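Local coordinates for cell division control protein 73 (Saccharomyces cerevisiae, PDB 3V46) that works in transcription elongation as a subunit of the PAF1 complex, its Ras-like C-terminal domain promoting association of that complex with chromatin, at residues A[78-81]-A[82-86]; A[161-164]-A[165-169]; A[25-28]-A[29-33]; A[129-132]-A[133-136]. All coordinates share one frame; numbering follows the deposited sequence.

Contact 1 (A[78-81]-A[82-86])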
loop_
_atom_site.group_PDB
_atom_site.type_symbol
_atom_site.label_atom_id
_atom_site.label_comp_id
_atom_site.label_asym_id
_atom_site.label_seq_id
_atom_site.Cartn_x
_atom_site.Cartn_y
_atom_site.Cartn_z
ATOM N N MET A 78 -11.094 -1.425 11.888
ATOM C CA MET A 78 -11.364 -2.861 11.818
ATOM C C MET A 78 -10.500 -3.654 12.789
ATOM O O MET A 78 -10.729 -4.842 12.986
ATOM C CB MET A 78 -11.118 -3.394 10.400
ATOM C CG MET A 78 -9.643 -3.530 10.021
ATOM S SD MET A 78 -9.395 -4.326 8.418
ATOM C CE MET A 78 -9.698 -6.046 8.815
ATOM N N PHE A 79 -9.506 -3.001 13.383
ATOM C CA PHE A 79 -8.506 -3.695 14.186
ATOM C C PHE A 79 -8.965 -3.818 15.629
ATOM O O PHE A 79 -8.415 -3.188 16.529
ATOM C CB PHE A 79 -7.165 -2.968 14.095
ATOM C CG PHE A 79 -6.513 -3.081 12.746
ATOM C CD1 PHE A 79 -6.892 -2.259 11.707
ATOM C CD2 PHE A 79 -5.529 -4.021 12.521
ATOM C CE1 PHE A 79 -6.290 -2.373 10.469
ATOM C CE2 PHE A 79 -4.934 -4.134 11.293
ATOM C CZ PHE A 79 -5.318 -3.312 10.268
ATOM N N THR A 80 -9.973 -4.656 15.831
ATOM C CA THR A 80 -10.611 -4.799 17.135
ATOM C C THR A 80 -9.939 -5.871 17.982
ATOM O O THR A 80 -10.235 -6.015 19.173
ATOM C CB THR A 80 -12.100 -5.115 16.967
ATOM O OG1 THR A 80 -12.261 -6.236 16.090
ATOM C CG2 THR A 80 -12.814 -3.917 16.373
ATOM N N LYS A 81 -9.038 -6.628 17.369
ATOM C CA LYS A 81 -8.183 -7.549 18.110
ATOM C C LYS A 81 -6.775 -7.437 17.553
ATOM O O LYS A 81 -6.600 -7.218 16.362
ATOM C CB LYS A 81 -8.696 -8.984 18.011
ATOM C CG LYS A 81 -9.001 -9.450 16.601
ATOM C CD LYS A 81 -9.613 -10.844 16.599
ATOM C CE LYS A 81 -10.905 -10.895 17.400
ATOM N NZ LYS A 81 -11.517 -12.258 17.413
ATOM N N PRO A 82 -5.766 -7.569 18.420
ATOM C CA PRO A 82 -4.376 -7.376 18.004
ATOM C C PRO A 82 -3.990 -8.276 16.833
ATOM O O PRO A 82 -3.133 -7.910 16.023
ATOM C CB PRO A 82 -3.580 -7.748 19.259
ATOM C CG PRO A 82 -4.532 -7.535 20.389
ATOM C CD PRO A 82 -5.874 -7.911 19.849
ATOM N N GLU A 83 -4.627 -9.434 16.721
ATOM C CA GLU A 83 -4.227 -10.382 15.681
ATOM C C GLU A 83 -4.489 -9.861 14.260
ATOM O O GLU A 83 -3.881 -10.343 13.303
ATOM C CB GLU A 83 -4.852 -11.767 15.903
ATOM C CG GLU A 83 -6.348 -11.792 16.185
ATOM C CD GLU A 83 -6.850 -13.204 16.471
ATOM O OE1 GLU A 83 -6.029 -14.145 16.428
ATOM O OE2 GLU A 83 -8.060 -13.379 16.736
ATOM N N TYR A 84 -5.370 -8.871 14.120
ATOM C CA TYR A 84 -5.567 -8.217 12.833
ATOM C C TYR A 84 -4.244 -7.620 12.366
ATOM O O TYR A 84 -3.951 -7.582 11.177
ATOM C CB TYR A 84 -6.610 -7.096 12.920
ATOM C CG TYR A 84 -8.048 -7.538 12.772
ATOM C CD1 TYR A 84 -8.630 -7.659 11.519
ATOM C CD2 TYR A 84 -8.833 -7.805 13.883
ATOM C CE1 TYR A 84 -9.948 -8.052 11.376
ATOM C CE2 TYR A 84 -10.150 -8.203 13.752
ATOM C CZ TYR A 84 -10.702 -8.322 12.495
ATOM O OH TYR A 84 -12.014 -8.711 12.357
ATOM N N TRP A 85 -3.445 -7.140 13.307
ATOM C CA TRP A 85 -2.179 -6.511 12.948
ATOM C C TRP A 85 -1.199 -7.485 12.305
ATOM O O TRP A 85 -0.371 -7.078 11.495
ATOM C CB TRP A 85 -1.550 -5.830 14.163
ATOM C CG TRP A 85 -2.230 -4.551 14.440
ATOM C CD1 TRP A 85 -3.141 -4.286 15.424
ATOM C CD2 TRP A 85 -2.099 -3.351 13.676
ATOM N NE1 TRP A 85 -3.572 -2.984 15.324
ATOM C CE2 TRP A 85 -2.945 -2.390 14.259
ATOM C CE3 TRP A 85 -1.337 -2.995 12.561
ATOM C CZ2 TRP A 85 -3.060 -1.100 13.756
ATOM C CZ3 TRP A 85 -1.451 -1.712 12.066
ATOM C CH2 TRP A 85 -2.297 -0.779 12.671
ATOM N N ASP A 86 -1.297 -8.765 12.648
ATOM C CA ASP A 86 -0.413 -9.770 12.061
ATOM C C ASP A 86 -0.724 -9.984 10.589
ATOM O O ASP A 86 0.087 -10.571 9.863
ATOM C CB ASP A 86 -0.542 -11.109 12.785
ATOM C CG ASP A 86 -0.080 -11.051 14.219
ATOM O OD1 ASP A 86 0.858 -10.283 14.509
ATOM O OD2 ASP A 86 -0.652 -11.790 15.059
#
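An aromatic cluster of Phe79, Tyr84 and Trp85 folds the surface loop between strands 68-73 and 88-92 onto itself. Phe79 is its middle member. One face of its ring stacks on the six-membered ring of Trp85, with centroids 4.2 Å apart and planes inclined by 29°; its CD2 reaches in over the indole, near the rim, 3.5 Å from Trp85 CE2. Tyr84 turns an edge toward the face of Phe79 in an offset edge-to-face pair, the planes at 64°, and its CB presses on Phe79 CD2 at 3.3 Å. The phenol ring in turn lies under the backbone of Met78, whose carbonyl O sits 3.4 Å above its plane, over the centre. Bent at its third torsion (chi3 -76°), the Met78 side chain curls round so that CE meets Tyr84 CE1 at 3.3 Å. Lys81 CG packs obliquely against the same ring, and farther out Lys81 NZ makes a long salt bridge of 3.7 Å to Glu83 OE2. The backbone closes the turn through Tyr84 N, which donates to Lys81 O at 3.0 Å. Phe79 also touches Ile16 and Leu18 of strand 16-18, and Tyr103 meets Trp85. The arrangement combines an inverse gamma turn centred on Phe79, followed by residues with helical backbone angles, with an aromatic cluster seated against a sheet strand of the Ras-like domain.

Contact 2 (A[161-164]-A[165-169])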
loop_
_atom_site.group_PDB
_atom_site.type_symbol
_atom_site.label_atom_id
_atom_site.label_comp_id
_atom_site.label_asym_id
_atom_site.label_seq_id
_atom_site.Cartn_x
_atom_site.Cartn_y
_atom_site.Cartn_z
ATOM N N GLU A 161 4.240 -9.841 -4.141
ATOM C CA GLU A 161 4.255 -11.298 -4.221
ATOM C C GLU A 161 5.430 -11.865 -3.429
ATOM O O GLU A 161 5.275 -12.816 -2.667
ATOM C CB GLU A 161 4.350 -11.738 -5.685
ATOM C CG GLU A 161 4.322 -13.225 -5.895
ATOM C CD GLU A 161 4.453 -13.583 -7.354
ATOM O OE1 GLU A 161 5.363 -13.043 -8.023
ATOM O OE2 GLU A 161 3.638 -14.386 -7.838
ATOM N N LYS A 162 6.599 -11.264 -3.611
ATOM C CA LYS A 162 7.817 -11.672 -2.926
ATOM C C LYS A 162 7.640 -11.538 -1.419
ATOM O O LYS A 162 8.049 -12.413 -0.638
ATOM C CB LYS A 162 8.961 -10.786 -3.408
ATOM C CG LYS A 162 10.319 -11.065 -2.791
ATOM C CD LYS A 162 11.384 -10.152 -3.402
ATOM C CE LYS A 162 11.254 -10.080 -4.927
ATOM N NZ LYS A 162 12.237 -9.142 -5.541
ATOM N N GLU A 163 7.016 -10.442 -1.007
ATOM C CA GLU A 163 6.806 -10.200 0.404
ATOM C C GLU A 163 5.852 -11.251 0.972
ATOM O O GLU A 163 6.108 -11.794 2.041
ATOM C CB GLU A 163 6.283 -8.779 0.639
ATOM C CG GLU A 163 5.990 -8.430 2.094
ATOM C CD GLU A 163 7.231 -8.404 2.976
ATOM O OE1 GLU A 163 8.361 -8.423 2.440
ATOM O OE2 GLU A 163 7.074 -8.366 4.219
ATOM N N LEU A 164 4.773 -11.561 0.251
ATOM C CA LEU A 164 3.818 -12.565 0.727
ATOM C C LEU A 164 4.477 -13.932 0.894
ATOM O O LEU A 164 4.269 -14.622 1.889
ATOM C CB LEU A 164 2.627 -12.682 -0.220
ATOM C CG LEU A 164 1.721 -11.457 -0.272
ATOM C CD1 LEU A 164 0.667 -11.638 -1.338
ATOM C CD2 LEU A 164 1.086 -11.230 1.079
ATOM N N ILE A 165 5.279 -14.326 -0.083
ATOM C CA ILE A 165 5.952 -15.615 -0.020
ATOM C C ILE A 165 6.874 -15.646 1.200
ATOM O O ILE A 165 6.943 -16.647 1.909
ATOM C CB ILE A 165 6.703 -15.897 -1.328
ATOM C CG1 ILE A 165 5.692 -16.246 -2.426
ATOM C CG2 ILE A 165 7.705 -17.050 -1.167
ATOM C CD1 ILE A 165 6.259 -16.207 -3.817
ATOM N N SER A 166 7.544 -14.532 1.477
ATOM C CA SER A 166 8.446 -14.475 2.625
ATOM C C SER A 166 7.681 -14.527 3.947
ATOM O O SER A 166 8.212 -15.028 4.945
ATOM C CB SER A 166 9.346 -13.240 2.565
ATOM O OG SER A 166 8.658 -12.068 2.960
ATOM N N ARG A 167 6.439 -14.033 3.954
ATOM C CA ARG A 167 5.611 -14.054 5.164
ATOM C C ARG A 167 4.824 -15.362 5.277
ATOM O O ARG A 167 4.001 -15.520 6.184
ATOM C CB ARG A 167 4.625 -12.876 5.200
ATOM C CG ARG A 167 5.230 -11.480 5.053
ATOM C CD ARG A 167 5.580 -10.815 6.384
ATOM N NE ARG A 167 4.556 -10.986 7.416
ATOM C CZ ARG A 167 3.680 -10.054 7.788
ATOM N NH1 ARG A 167 3.687 -8.859 7.222
ATOM N NH2 ARG A 167 2.800 -10.322 8.745
ATOM N N GLY A 168 5.047 -16.280 4.340
ATOM C CA GLY A 168 4.537 -17.635 4.470
ATOM C C GLY A 168 3.300 -17.982 3.669
ATOM O O GLY A 168 2.818 -19.112 3.727
ATOM N N TYR A 169 2.776 -17.020 2.921
ATOM C CA TYR A 169 1.623 -17.276 2.074
ATOM C C TYR A 169 2.050 -18.279 0.988
ATOM O O TYR A 169 3.154 -18.196 0.452
ATOM C CB TYR A 169 1.066 -15.953 1.498
ATOM C CG TYR A 169 0.450 -15.036 2.555
ATOM C CD1 TYR A 169 1.253 -14.277 3.401
ATOM C CD2 TYR A 169 -0.934 -14.939 2.715
ATOM C CE1 TYR A 169 0.706 -13.458 4.375
ATOM C CE2 TYR A 169 -1.495 -14.117 3.685
ATOM C CZ TYR A 169 -0.667 -13.379 4.518
ATOM O OH TYR A 169 -1.196 -12.560 5.501
HETATM O O HOH W 1 4.861 -7.330 5.043
#
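Leu164 and Tyr169 close helix 149-166 with a Schellman motif: Tyr169 N donates to Leu164 O at 3.0 Å and Gly168 N to Ile165 O at 3.1 Å, Gly168 adopting the positive phi that calls for glycine. The two residues also meet through their side chains. Leu164 CD2 stands over one face of the Tyr169 ring, 4.0 Å from the centroid, in a CH-pi contact. This is the hydrophobic pairing that classically accompanies the motif, here backed by Val89 of strand 88-92. With an alanine here in place of Tyr169 the ring is gone, and Leu164 CD2 would probably be left without its CH-pi partner, with a gap beside Val89, Pro11 and Pro15. One residue before Leu164, Glu163 O is gripped twice, by Arg167 N and by Ser166 OG at 2.7 Å; the serine oxygen gets there by lying between its own N and carbonyl carbon (chi1 78°). Glu163 OE2 and Arg167 NH1 are 4.6 Å apart, beyond a salt bridge, with a water between them that donates to OE2 at 2.6 Å and accepts from NH1. NH1 also donates to Val88 O, joining the helix end to the sheet, and the water-bridged opposite charges are likely to stabilise each other without touching.

Contact 3 (A[25-28]-A[29-33])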
loop_
_atom_site.group_PDB
_atom_site.type_symbol
_atom_site.label_atom_id
_atom_site.label_comp_id
_atom_site.label_asym_id
_atom_site.label_seq_id
_atom_site.Cartn_x
_atom_site.Cartn_y
_atom_site.Cartn_z
ATOM N N SER A 25 -1.242 12.864 -0.877
ATOM C CA SER A 25 -1.192 11.473 -1.329
ATOM C C SER A 25 -1.528 11.344 -2.795
ATOM O O SER A 25 -2.529 11.884 -3.251
ATOM C CB SER A 25 -2.165 10.620 -0.530
ATOM O OG SER A 25 -1.708 10.463 0.801
ATOM N N ILE A 26 -0.703 10.617 -3.539
ATOM C CA ILE A 26 -1.015 10.388 -4.945
ATOM C C ILE A 26 -1.809 9.096 -5.135
ATOM O O ILE A 26 -2.534 8.986 -6.116
ATOM C CB ILE A 26 0.216 10.485 -5.902
ATOM C CG1 ILE A 26 1.166 9.305 -5.750
ATOM C CG2 ILE A 26 0.950 11.819 -5.695
ATOM C CD1 ILE A 26 2.357 9.393 -6.727
ATOM N N LEU A 27 -1.690 8.156 -4.191
ATOM C CA LEU A 27 -2.508 6.940 -4.175
ATOM C C LEU A 27 -3.325 6.876 -2.885
ATOM O O LEU A 27 -2.788 7.057 -1.795
ATOM C CB LEU A 27 -1.649 5.678 -4.289
ATOM C CG LEU A 27 -0.997 5.392 -5.639
ATOM C CD1 LEU A 27 -0.077 4.177 -5.554
ATOM C CD2 LEU A 27 -2.057 5.175 -6.703
ATOM N N THR A 28 -4.631 6.652 -3.032
ATOM C CA THR A 28 -5.535 6.531 -1.892
ATOM C C THR A 28 -6.523 5.402 -2.164
ATOM O O THR A 28 -6.521 4.833 -3.251
ATOM C CB THR A 28 -6.336 7.804 -1.696
ATOM O OG1 THR A 28 -7.327 7.892 -2.726
ATOM C CG2 THR A 28 -5.429 9.032 -1.764
ATOM N N VAL A 29 -7.384 5.079 -1.205
ATOM C CA VAL A 29 -8.392 4.044 -1.473
ATOM C C VAL A 29 -9.296 4.427 -2.644
ATOM O O VAL A 29 -9.910 3.555 -3.252
ATOM C CB VAL A 29 -9.288 3.687 -0.253
ATOM C CG1 VAL A 29 -8.512 2.904 0.770
ATOM C CG2 VAL A 29 -9.935 4.940 0.353
ATOM N N ALA A 30 -9.380 5.714 -2.968
ATOM C CA ALA A 30 -10.275 6.147 -4.040
ATOM C C ALA A 30 -9.768 5.791 -5.429
ATOM O O ALA A 30 -10.577 5.616 -6.343
ATOM C CB ALA A 30 -10.570 7.638 -3.946
ATOM N N ASN A 31 -8.446 5.682 -5.598
ATOM C CA ASN A 31 -7.883 5.403 -6.922
ATOM C C ASN A 31 -7.019 4.151 -6.994
ATOM O O ASN A 31 -6.464 3.832 -8.044
ATOM C CB ASN A 31 -7.108 6.614 -7.473
ATOM C CG ASN A 31 -5.798 6.867 -6.741
ATOM O OD1 ASN A 31 -5.536 6.306 -5.691
ATOM N ND2 ASN A 31 -4.978 7.744 -7.299
ATOM N N ILE A 32 -6.931 3.414 -5.896
ATOM C CA ILE A 32 -6.030 2.276 -5.849
ATOM C C ILE A 32 -6.496 1.108 -6.712
ATOM O O ILE A 32 -5.683 0.400 -7.269
ATOM C CB ILE A 32 -5.773 1.818 -4.391
ATOM C CG1 ILE A 32 -4.578 0.860 -4.329
ATOM C CG2 ILE A 32 -7.021 1.180 -3.788
ATOM C CD1 ILE A 32 -3.252 1.482 -4.678
ATOM N N LYS A 33 -7.798 0.887 -6.825
ATOM C CA LYS A 33 -8.273 -0.207 -7.652
ATOM C C LYS A 33 -7.951 0.059 -9.124
ATOM O O LYS A 33 -7.454 -0.827 -9.822
ATOM C CB LYS A 33 -9.775 -0.419 -7.442
ATOM C CG LYS A 33 -10.328 -1.616 -8.165
ATOM C CD LYS A 33 -11.817 -1.776 -7.879
ATOM C CE LYS A 33 -12.088 -1.842 -6.394
ATOM N NZ LYS A 33 -13.511 -2.250 -6.128
#
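Asn31 reaches back across a tight turn to Thr28 and Ile26. Its CB carries CG into the position between the backbone N and carbonyl carbon (chi1 71°), which swings the amide toward the preceding chain and sets CG 3.9 Å from Thr28 N. At the tip, OD1 accepts from Thr28 N at 2.8 Å in an almost straight bond (N-H...O 174°). ND2 donates to Ile26 O at 3.0 Å, in the carbonyl plane and close to its own amide plane; it also binds Val42 O. The Leu27 side chain crosses that of Asn31 at about a right angle, its CD2 3.8 Å from OD1. With both ends engaged, the amide is fixed in rotation, and a leucine in its place would probably leave Thr28 N without its acceptor and Ile26 O with one donor fewer. Thr28 answers in the other direction: its OG1 accepts from Ala30 N at 3.0 Å, and its carbonyl O takes Asn31 N at 3.2 Å. Leu27 and Ile32 turn to Phe92 on the sheet. This is an ST turn superposed on a beta turn, between strand 16-18 and helix 32-38, a place that by topology probably corresponds to the P-loop region of GTP-binding relatives; this domain keeps the Ras-like fold without binding GTP.

Contact 4 (A[129-132]-A[133-136])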
loop_
_atom_site.group_PDB
_atom_site.type_symbol
_atom_site.label_atom_id
_atom_site.label_comp_id
_atom_site.label_asym_id
_atom_site.label_seq_id
_atom_site.Cartn_x
_atom_site.Cartn_y
_atom_site.Cartn_z
ATOM N N GLN A 129 13.482 14.064 4.015
ATOM C CA GLN A 129 14.657 13.363 4.507
ATOM C C GLN A 129 14.290 12.206 5.436
ATOM O O GLN A 129 14.894 11.136 5.356
ATOM C CB GLN A 129 15.620 14.316 5.223
ATOM C CG GLN A 129 16.956 13.661 5.556
ATOM C CD GLN A 129 17.725 13.241 4.313
ATOM O OE1 GLN A 129 18.034 12.066 4.127
ATOM N NE2 GLN A 129 18.039 14.207 3.457
ATOM N N HIS A 130 13.310 12.405 6.315
ATOM C CA HIS A 130 12.987 11.362 7.279
ATOM C C HIS A 130 12.415 10.144 6.568
ATOM O O HIS A 130 12.633 9.016 7.002
ATOM C CB HIS A 130 12.050 11.858 8.391
ATOM C CG HIS A 130 10.743 12.388 7.897
ATOM N ND1 HIS A 130 10.609 13.645 7.349
ATOM C CD2 HIS A 130 9.504 11.840 7.893
ATOM C CE1 HIS A 130 9.346 13.842 7.010
ATOM N NE2 HIS A 130 8.658 12.763 7.332
ATOM N N VAL A 131 11.696 10.371 5.468
ATOM C CA VAL A 131 11.160 9.263 4.670
ATOM C C VAL A 131 12.283 8.513 3.940
ATOM O O VAL A 131 12.265 7.285 3.822
ATOM C CB VAL A 131 10.101 9.771 3.671
ATOM C CG1 VAL A 131 9.642 8.653 2.739
ATOM C CG2 VAL A 131 8.906 10.366 4.419
ATOM N N GLN A 132 13.271 9.238 3.441
ATOM C CA GLN A 132 14.403 8.601 2.790
ATOM C C GLN A 132 15.069 7.598 3.732
ATOM O O GLN A 132 15.528 6.539 3.301
ATOM C CB GLN A 132 15.420 9.652 2.345
ATOM C CG GLN A 132 16.372 9.155 1.277
ATOM C CD GLN A 132 15.700 9.003 -0.068
ATOM O OE1 GLN A 132 15.413 9.984 -0.747
ATOM N NE2 GLN A 132 15.430 7.766 -0.454
ATOM N N GLN A 133 15.117 7.923 5.021
ATOM C CA GLN A 133 15.778 7.045 5.982
ATOM C C GLN A 133 14.946 5.820 6.350
ATOM O O GLN A 133 15.492 4.800 6.758
ATOM C CB GLN A 133 16.156 7.813 7.254
ATOM C CG GLN A 133 17.098 8.986 7.009
ATOM C CD GLN A 133 18.244 8.604 6.099
ATOM O OE1 GLN A 133 18.960 7.636 6.364
ATOM N NE2 GLN A 133 18.424 9.357 5.013
ATOM N N TRP A 134 13.628 5.914 6.215
ATOM C CA TRP A 134 12.777 4.766 6.507
ATOM C C TRP A 134 13.079 3.626 5.560
ATOM O O TRP A 134 13.391 3.847 4.379
ATOM C CB TRP A 134 11.298 5.104 6.362
ATOM C CG TRP A 134 10.755 6.079 7.364
ATOM C CD1 TRP A 134 11.356 6.512 8.517
ATOM C CD2 TRP A 134 9.496 6.761 7.290
ATOM N NE1 TRP A 134 10.544 7.422 9.159
ATOM C CE2 TRP A 134 9.394 7.581 8.432
ATOM C CE3 TRP A 134 8.441 6.748 6.373
ATOM C CZ2 TRP A 134 8.283 8.388 8.671
ATOM C CZ3 TRP A 134 7.337 7.548 6.616
ATOM C CH2 TRP A 134 7.268 8.355 7.753
ATOM N N ASN A 135 12.957 2.411 6.092
ATOM C CA ASN A 135 13.056 1.191 5.318
ATOM C C ASN A 135 11.776 0.956 4.534
ATOM O O ASN A 135 11.060 -0.020 4.773
ATOM C CB ASN A 135 13.292 0.019 6.262
ATOM C CG ASN A 135 13.524 -1.296 5.528
ATOM O OD1 ASN A 135 14.164 -1.332 4.480
ATOM N ND2 ASN A 135 13.010 -2.381 6.087
ATOM N N VAL A 136 11.492 1.874 3.621
ATOM C CA VAL A 136 10.358 1.756 2.716
ATOM C C VAL A 136 10.838 1.868 1.269
ATOM O O VAL A 136 11.860 2.498 0.970
ATOM C CB VAL A 136 9.252 2.829 2.996
ATOM C CG1 VAL A 136 8.765 2.734 4.439
ATOM C CG2 VAL A 136 9.735 4.232 2.655
#
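The Trp134 indole receives His130 and Val131 on one and the same face. Near the rim His130 O stands 3.2 Å above the ring plane, while Val131 CG2 points at the six-membered ring in a CH-pi contact, 4.2 Å from its centroid. The imidazole completes the row: His130 turns its edge to that face in an offset edge-to-face pair, the planes 76° apart, with CD2 at 3.7 Å from Trp134 CZ2. The two side chains run alongside each other, His130 CG lying between its backbone N and carbonyl carbon (chi1 59°), which brings the imidazole edge to the indole. His130 NE2 is hydrogen-bonded to Gly95 O, which limits the rotation of the imidazole, and Phe100 meets Trp134 edge-to-face. The second flat pair is made of amides on the exposed side of the helix. Gln133 NE2 donates to Gln129 OE1 at 2.9 Å, lying in the carbonyl plane of its acceptor, and the amide planes are inclined by 30°. Beneath it, Gln133 N makes the regular helical bond to Gln129 O. One residue later the helix frays: Trp134 N finds weak bonds to both Val131 O, at 3.1 Å, and His130 O. The chain then passes through an inverse gamma turn at Asn135 and enters strand 136-141, where Val136 CG2 faces Val131 CG1 at 4.4 Å. Lys138 NZ collects Gln132 O, Trp134 O and Val136 O, so its ammonium group probably offsets the partial negative charge of carbonyls at the helix end, while the indole packs on His130 and Val131.

Overall arrangement
From the N terminus the chain first leaves strand 16-18 and closes contact 3 on its way into helix 32-38. After strand 68-73 it folds up contact 1 before entering strand 88-92. Contact 4 joins helix 129-133 to the edge strand 136-141, and contact 2 ends helix 149-166 near the C terminus. All four are local and follow in series; none nests within or crosses another. Contacts 1 and 2 nevertheless touch, Asp86 O lying 2.9 Å from Arg167 NH2, which brings the loop leading into strand 88-92 against the final helix end. Contacts 2 and 3 lie on opposite sides of the domain centre, about 23 Å apart between centres.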